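Local coordinates for DNA repair protein RAD7 (Saccharomyces cerevisiae, PDB 5ZB2), which acts in the global genome repair complex, promoting nucleotide excision repair of damage in nontranscribed DNA, at residues Cys299-Cys304 with Leu327-Leu332; Ser331-Thr336 with Phe355-Asp360. All blocks are in the same frame, centred on the assembly; numbering follows the deposited sequence.

Interaction 1 of 2, residues Cys299-Cys304 with Leu327-Leu332; sequences CSFRRC and LNLNSL
Leu329 CD2 meets the Phe301 ring at its edge, near the ring plane, 4.3 Å from CD2 of Phe301; Ile312 and Leu315 of helix 309-320 pack against the same aromatic side chain. The Arg303 guanidinium has a water at its edge, in plane, 2.9 Å from NH1; the water donates to Ser331 OG, which lies oblique to that group. The Asn328 side chain lies against 299-304, CB 3.4 Å from Ser300 OG. Arg302 CB stands 3.9 Å from both OD1 and ND2 of Asn328, and the Arg302 chain runs beside Asn330, pointing the same way, with guanidinium and amide planes 64° apart. Arg302 NE forms a salt bridge with Glu274, which is also hydrogen-bonded to Ser300 OG. With CG anti to the backbone N (chi1 -176°), Asn328 brings OD1 2.8 Å from Asn330 N, an Asx turn. Replacing Asn328 by alanine would remove this acceptor, and is likely to leave Asn330 N without its mate and Arg302 CB without the amide it packs on. Between the backbones, Phe301 N donates to Asn328 O at 2.9 Å and, two residues on, Arg303 N donates almost straight to Asn330 O. Leu332 CD2 lies 4.1 Å from Cys304 CB. The parallel strand ends, each followed here by a type II turn (Phe301-Cys304 and Leu329-Leu332), stack as successive coils of a leucine-rich-repeat solenoid do.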
loop_
_atom_site.group_PDB
_atom_site.type_symbol
_atom_site.label_atom_id
_atom_site.label_comp_id
_atom_site.label_asym_id
_atom_site.label_seq_id
_atom_site.Cartn_x
_atom_site.Cartn_y
_atom_site.Cartn_z
ATOM N N CYS A 299 28.487 31.069 -5.364
ATOM C CA CYS A 299 29.888 30.729 -5.159
ATOM C C CYS A 299 30.168 30.626 -3.668
ATOM O O CYS A 299 29.767 31.508 -2.902
ATOM C CB CYS A 299 30.804 31.773 -5.798
ATOM S SG CYS A 299 32.556 31.382 -5.648
ATOM N N SER A 300 30.861 29.561 -3.262
ATOM C CA SER A 300 31.220 29.356 -1.864
ATOM C C SER A 300 32.672 28.920 -1.746
ATOM O O SER A 300 33.113 28.008 -2.452
ATOM C CB SER A 300 30.323 28.310 -1.201
ATOM O OG SER A 300 30.766 28.046 0.124
ATOM N N PHE A 301 33.403 29.574 -0.844
ATOM C CA PHE A 301 34.757 29.184 -0.471
ATOM C C PHE A 301 34.846 28.881 1.023
ATOM O O PHE A 301 35.905 29.041 1.634
ATOM C CB PHE A 301 35.762 30.272 -0.849
ATOM C CG PHE A 301 35.792 30.596 -2.317
ATOM C CD1 PHE A 301 36.131 29.630 -3.246
ATOM C CD2 PHE A 301 35.498 31.874 -2.763
ATOM C CE1 PHE A 301 36.164 29.928 -4.599
ATOM C CE2 PHE A 301 35.533 32.181 -4.115
ATOM C CZ PHE A 301 35.864 31.207 -5.031
ATOM N N ARG A 302 33.740 28.433 1.618
ATOM C CA ARG A 302 33.692 28.163 3.050
ATOM C C ARG A 302 34.882 27.322 3.490
ATOM O O ARG A 302 35.103 26.219 2.978
ATOM C CB ARG A 302 32.384 27.448 3.406
ATOM C CG ARG A 302 32.218 27.165 4.899
ATOM C CD ARG A 302 30.926 26.417 5.204
ATOM N NE ARG A 302 30.940 25.080 4.621
ATOM C CZ ARG A 302 31.575 24.038 5.147
ATOM N NH1 ARG A 302 32.255 24.166 6.281
ATOM N NH2 ARG A 302 31.533 22.863 4.534
ATOM N N ARG A 303 35.640 27.857 4.447
ATOM C CA ARG A 303 36.755 27.157 5.088
ATOM C C ARG A 303 37.870 26.818 4.101
ATOM O O ARG A 303 38.588 25.831 4.276
ATOM C CB ARG A 303 36.279 25.900 5.823
ATOM C CG ARG A 303 35.580 26.212 7.144
ATOM C CD ARG A 303 35.412 24.983 8.023
ATOM N NE ARG A 303 36.690 24.350 8.344
ATOM C CZ ARG A 303 37.562 24.819 9.232
ATOM N NH1 ARG A 303 37.310 25.942 9.894
ATOM N NH2 ARG A 303 38.695 24.168 9.454
ATOM N N CYS A 304 38.038 27.643 3.065
ATOM C CA CYS A 304 39.260 27.635 2.259
ATOM C C CYS A 304 40.260 28.564 2.937
ATOM O O CYS A 304 40.476 29.709 2.534
ATOM C CB CYS A 304 38.970 28.062 0.829
ATOM S SG CYS A 304 38.484 26.716 -0.239
ATOM N N LEU A 327 27.099 34.613 -1.968
ATOM C CA LEU A 327 28.542 34.437 -1.872
ATOM C C LEU A 327 28.888 34.053 -0.444
ATOM O O LEU A 327 28.427 34.700 0.501
ATOM C CB LEU A 327 29.280 35.718 -2.275
ATOM C CG LEU A 327 30.809 35.673 -2.263
ATOM C CD1 LEU A 327 31.337 34.768 -3.367
ATOM C CD2 LEU A 327 31.376 37.074 -2.403
ATOM N N ASN A 328 29.702 33.012 -0.287
ATOM C CA ASN A 328 30.054 32.473 1.023
ATOM C C ASN A 328 31.563 32.563 1.207
ATOM O O ASN A 328 32.316 31.825 0.562
ATOM C CB ASN A 328 29.571 31.029 1.159
ATOM C CG ASN A 328 29.819 30.452 2.540
ATOM O OD1 ASN A 328 30.684 30.921 3.286
ATOM N ND2 ASN A 328 29.063 29.417 2.885
ATOM N N LEU A 329 32.000 33.458 2.096
ATOM C CA LEU A 329 33.408 33.636 2.431
ATOM C C LEU A 329 33.723 33.153 3.843
ATOM O O LEU A 329 34.739 33.554 4.424
ATOM C CB LEU A 329 33.799 35.107 2.280
ATOM C CG LEU A 329 33.480 35.752 0.927
ATOM C CD1 LEU A 329 33.727 37.247 0.997
ATOM C CD2 LEU A 329 34.298 35.127 -0.204
ATOM N N ASN A 330 32.881 32.284 4.391
ATOM C CA ASN A 330 32.975 31.893 5.791
ATOM C C ASN A 330 34.350 31.329 6.121
ATOM O O ASN A 330 34.852 30.433 5.438
ATOM C CB ASN A 330 31.894 30.857 6.098
ATOM C CG ASN A 330 31.834 30.485 7.565
ATOM O OD1 ASN A 330 32.749 29.864 8.106
ATOM N ND2 ASN A 330 30.736 30.845 8.210
ATOM N N SER A 331 34.954 31.871 7.178
ATOM C CA SER A 331 36.223 31.432 7.759
ATOM C C SER A 331 37.435 31.843 6.932
ATOM O O SER A 331 38.532 31.319 7.181
ATOM C CB SER A 331 36.269 29.915 7.969
ATOM O OG SER A 331 35.196 29.472 8.774
ATOM N N LEU A 332 37.292 32.752 5.965
ATOM C CA LEU A 332 38.450 33.253 5.222
ATOM C C LEU A 332 39.147 34.302 6.083
ATOM O O LEU A 332 38.939 35.512 5.954
ATOM C CB LEU A 332 38.039 33.807 3.865
ATOM C CG LEU A 332 37.442 32.820 2.853
ATOM C CD1 LEU A 332 37.730 33.288 1.430
ATOM C CD2 LEU A 332 37.945 31.400 3.058
HETATM O O HOH W 1 35.005 27.515 10.553
#

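Interaction 2 of 2, residues Ser331-Thr336 with Phe355-Asp360; sequences SLKELT and FVRCVD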
loop_
_atom_site.group_PDB
_atom_site.type_symbol
_atom_site.label_atom_id
_atom_site.label_comp_id
_atom_site.label_asym_id
_atom_site.label_seq_id
_atom_site.Cartn_x
_atom_site.Cartn_y
_atom_site.Cartn_z
ATOM N N SER A 331 34.954 31.871 7.178
ATOM C CA SER A 331 36.223 31.432 7.759
ATOM C C SER A 331 37.435 31.843 6.932
ATOM O O SER A 331 38.532 31.319 7.181
ATOM C CB SER A 331 36.269 29.915 7.969
ATOM O OG SER A 331 35.196 29.472 8.774
ATOM N N LEU A 332 37.292 32.752 5.965
ATOM C CA LEU A 332 38.450 33.253 5.222
ATOM C C LEU A 332 39.147 34.302 6.083
ATOM O O LEU A 332 38.939 35.512 5.954
ATOM C CB LEU A 332 38.039 33.807 3.865
ATOM C CG LEU A 332 37.442 32.820 2.853
ATOM C CD1 LEU A 332 37.730 33.288 1.430
ATOM C CD2 LEU A 332 37.945 31.400 3.058
ATOM N N LYS A 333 40.005 33.807 6.978
ATOM C CA LYS A 333 40.698 34.661 7.932
ATOM C C LYS A 333 41.732 35.562 7.270
ATOM O O LYS A 333 42.127 36.568 7.867
ATOM C CB LYS A 333 41.383 33.799 8.993
ATOM C CG LYS A 333 41.104 34.227 10.424
ATOM C CD LYS A 333 39.699 33.839 10.864
ATOM C CE LYS A 333 39.499 34.073 12.354
ATOM N NZ LYS A 333 38.147 33.657 12.814
ATOM N N GLU A 334 42.179 35.227 6.057
ATOM C CA GLU A 334 43.225 36.003 5.401
ATOM C C GLU A 334 42.701 37.240 4.687
ATOM O O GLU A 334 43.502 38.104 4.320
ATOM C CB GLU A 334 43.978 35.128 4.399
ATOM C CG GLU A 334 44.749 33.987 5.037
ATOM C CD GLU A 334 45.798 34.472 6.018
ATOM O OE1 GLU A 334 46.471 35.482 5.720
ATOM O OE2 GLU A 334 45.937 33.851 7.092
ATOM N N LEU A 335 41.395 37.355 4.484
ATOM C CA LEU A 335 40.862 38.526 3.806
ATOM C C LEU A 335 41.118 39.783 4.630
ATOM O O LEU A 335 41.213 39.743 5.859
ATOM C CB LEU A 335 39.362 38.364 3.552
ATOM C CG LEU A 335 38.954 37.228 2.611
ATOM C CD1 LEU A 335 37.441 37.103 2.557
ATOM C CD2 LEU A 335 39.527 37.445 1.211
ATOM N N THR A 336 41.240 40.905 3.935
ATOM C CA THR A 336 41.343 42.217 4.553
ATOM C C THR A 336 40.212 43.090 4.019
ATOM O O THR A 336 39.386 42.651 3.215
ATOM C CB THR A 336 42.705 42.868 4.278
ATOM O OG1 THR A 336 42.727 43.406 2.952
ATOM C CG2 THR A 336 43.843 41.861 4.440
ATOM N N PHE A 355 32.998 34.225 10.790
ATOM C CA PHE A 355 34.391 33.978 11.158
ATOM C C PHE A 355 35.366 34.667 10.205
ATOM O O PHE A 355 36.506 34.224 10.048
ATOM C CB PHE A 355 34.692 32.477 11.228
ATOM C CG PHE A 355 33.929 31.758 12.301
ATOM C CD1 PHE A 355 34.373 31.780 13.615
ATOM C CD2 PHE A 355 32.772 31.059 12.000
ATOM C CE1 PHE A 355 33.673 31.121 14.610
ATOM C CE2 PHE A 355 32.070 30.395 12.990
ATOM C CZ PHE A 355 32.521 30.427 14.296
ATOM N N VAL A 356 34.936 35.754 9.563
ATOM C CA VAL A 356 35.824 36.565 8.735
ATOM C C VAL A 356 36.412 37.644 9.641
ATOM O O VAL A 356 35.775 38.662 9.922
ATOM C CB VAL A 356 35.102 37.157 7.524
ATOM C CG1 VAL A 356 36.071 37.973 6.677
ATOM C CG2 VAL A 356 34.497 36.044 6.682
ATOM N N ARG A 357 37.650 37.414 10.078
ATOM C CA ARG A 357 38.290 38.247 11.093
ATOM C C ARG A 357 38.154 39.738 10.791
ATOM O O ARG A 357 37.770 40.526 11.661
ATOM C CB ARG A 357 39.762 37.843 11.195
ATOM C CG ARG A 357 40.654 38.750 12.035
ATOM C CD ARG A 357 42.116 38.355 11.864
ATOM N NE ARG A 357 42.507 38.356 10.457
ATOM C CZ ARG A 357 42.798 39.449 9.758
ATOM N NH1 ARG A 357 42.752 40.645 10.330
ATOM N NH2 ARG A 357 43.131 39.342 8.480
ATOM N N CYS A 358 38.481 40.147 9.564
ATOM C CA CYS A 358 38.633 41.568 9.271
ATOM C C CYS A 358 37.315 42.338 9.276
ATOM O O CYS A 358 37.351 43.572 9.302
ATOM C CB CYS A 358 39.323 41.749 7.916
ATOM S SG CYS A 358 38.286 41.327 6.507
ATOM N N VAL A 359 36.165 41.661 9.261
ATOM C CA VAL A 359 34.888 42.360 9.139
ATOM C C VAL A 359 34.635 43.188 10.391
ATOM O O VAL A 359 34.749 42.691 11.520
ATOM C CB VAL A 359 33.747 41.361 8.891
ATOM C CG1 VAL A 359 32.404 42.081 8.788
ATOM C CG2 VAL A 359 34.004 40.564 7.625
ATOM N N ASP A 360 34.288 44.458 10.198
ATOM C CA ASP A 360 33.910 45.344 11.293
ATOM C C ASP A 360 32.748 46.210 10.817
ATOM O O ASP A 360 32.217 46.021 9.718
ATOM C CB ASP A 360 35.109 46.178 11.773
ATOM C CG ASP A 360 35.675 47.085 10.689
ATOM O OD1 ASP A 360 34.935 47.464 9.758
ATOM O OD2 ASP A 360 36.873 47.430 10.778
HETATM O O HOH W 2 39.679 38.129 7.601
#
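Lys333 lies obliquely across Arg357 and reaches the Phe355 carbonyl with its amine. From CB, the chain bends at chi2 (75°), which swings it over 355-360. CG comes 3.9 Å from Arg357 CB, CD packs 3.3 Å from Phe355 O, and CE still touches Arg357 CB. At the tip NZ bonds to Phe355 O at 3.3 Å, approaching from above the carbonyl plane, 44° out of it, so no lone pair is addressed; NZ also sits at the edge of the Phe355 ring, near its plane. Arg357 returns the contact from 355-360: bent at chi3 (55°), it turns its guanidinium side-on, and NE and NH2 both donate to Lys333 O, NH2 at 3.0 Å. This double grip is likely to hold the guanidinium's rotation, while the two positive ends stay well apart. Both segments are the connecting loops of neighbouring leucine-rich repeats, each leading from a strand into a helix, and they stack in the same order as the strands. Each ends on a helix N-cap: Thr336 OG1 accepts from Glu338 N and is hydrogen-bonded to Asp309 OD2, while Asp360 OD1 accepts from Val363 N. Val356, Leu332 and Leu335 form a buried part of the contact: Val356 CG1 packs 3.8 Å from Leu332 O and also meets Leu335 CD1, with Phe340 of helix 337-341 against Val356. Separately, Cys358 carries SG between its backbone N and carbonyl carbon, placing the sulphur 3.6 Å from Thr336 C. A water accepts from Cys358 N and lies 2.8 Å from Leu335 O, to which it can donate; Leu332 O is a second possible acceptor.

Interactions 1 and 2 are consecutive steps along the repeats in this C-terminal part of the protein, their centres 10 Å apart. They share Ser331 and Leu332, so these two residues touch 299-304 as well as 355-360. Direct packing joins them: Leu329 O lies 3.4 Å from Val356 CG2, Leu329 CD1 lies 4.0 Å from Leu335 CD1, and Asn330 OD1 approaches Phe355 CD2. Interaction 1 is the more buried; interaction 2 lies further out, about 28 Å from the chain centre against 18 Å. A glycerol, probably from crystallisation, lies near Arg302 of interaction 1, whereas the glycol pockets are built by residues such as Trp23 and Tyr120, much earlier in the chain.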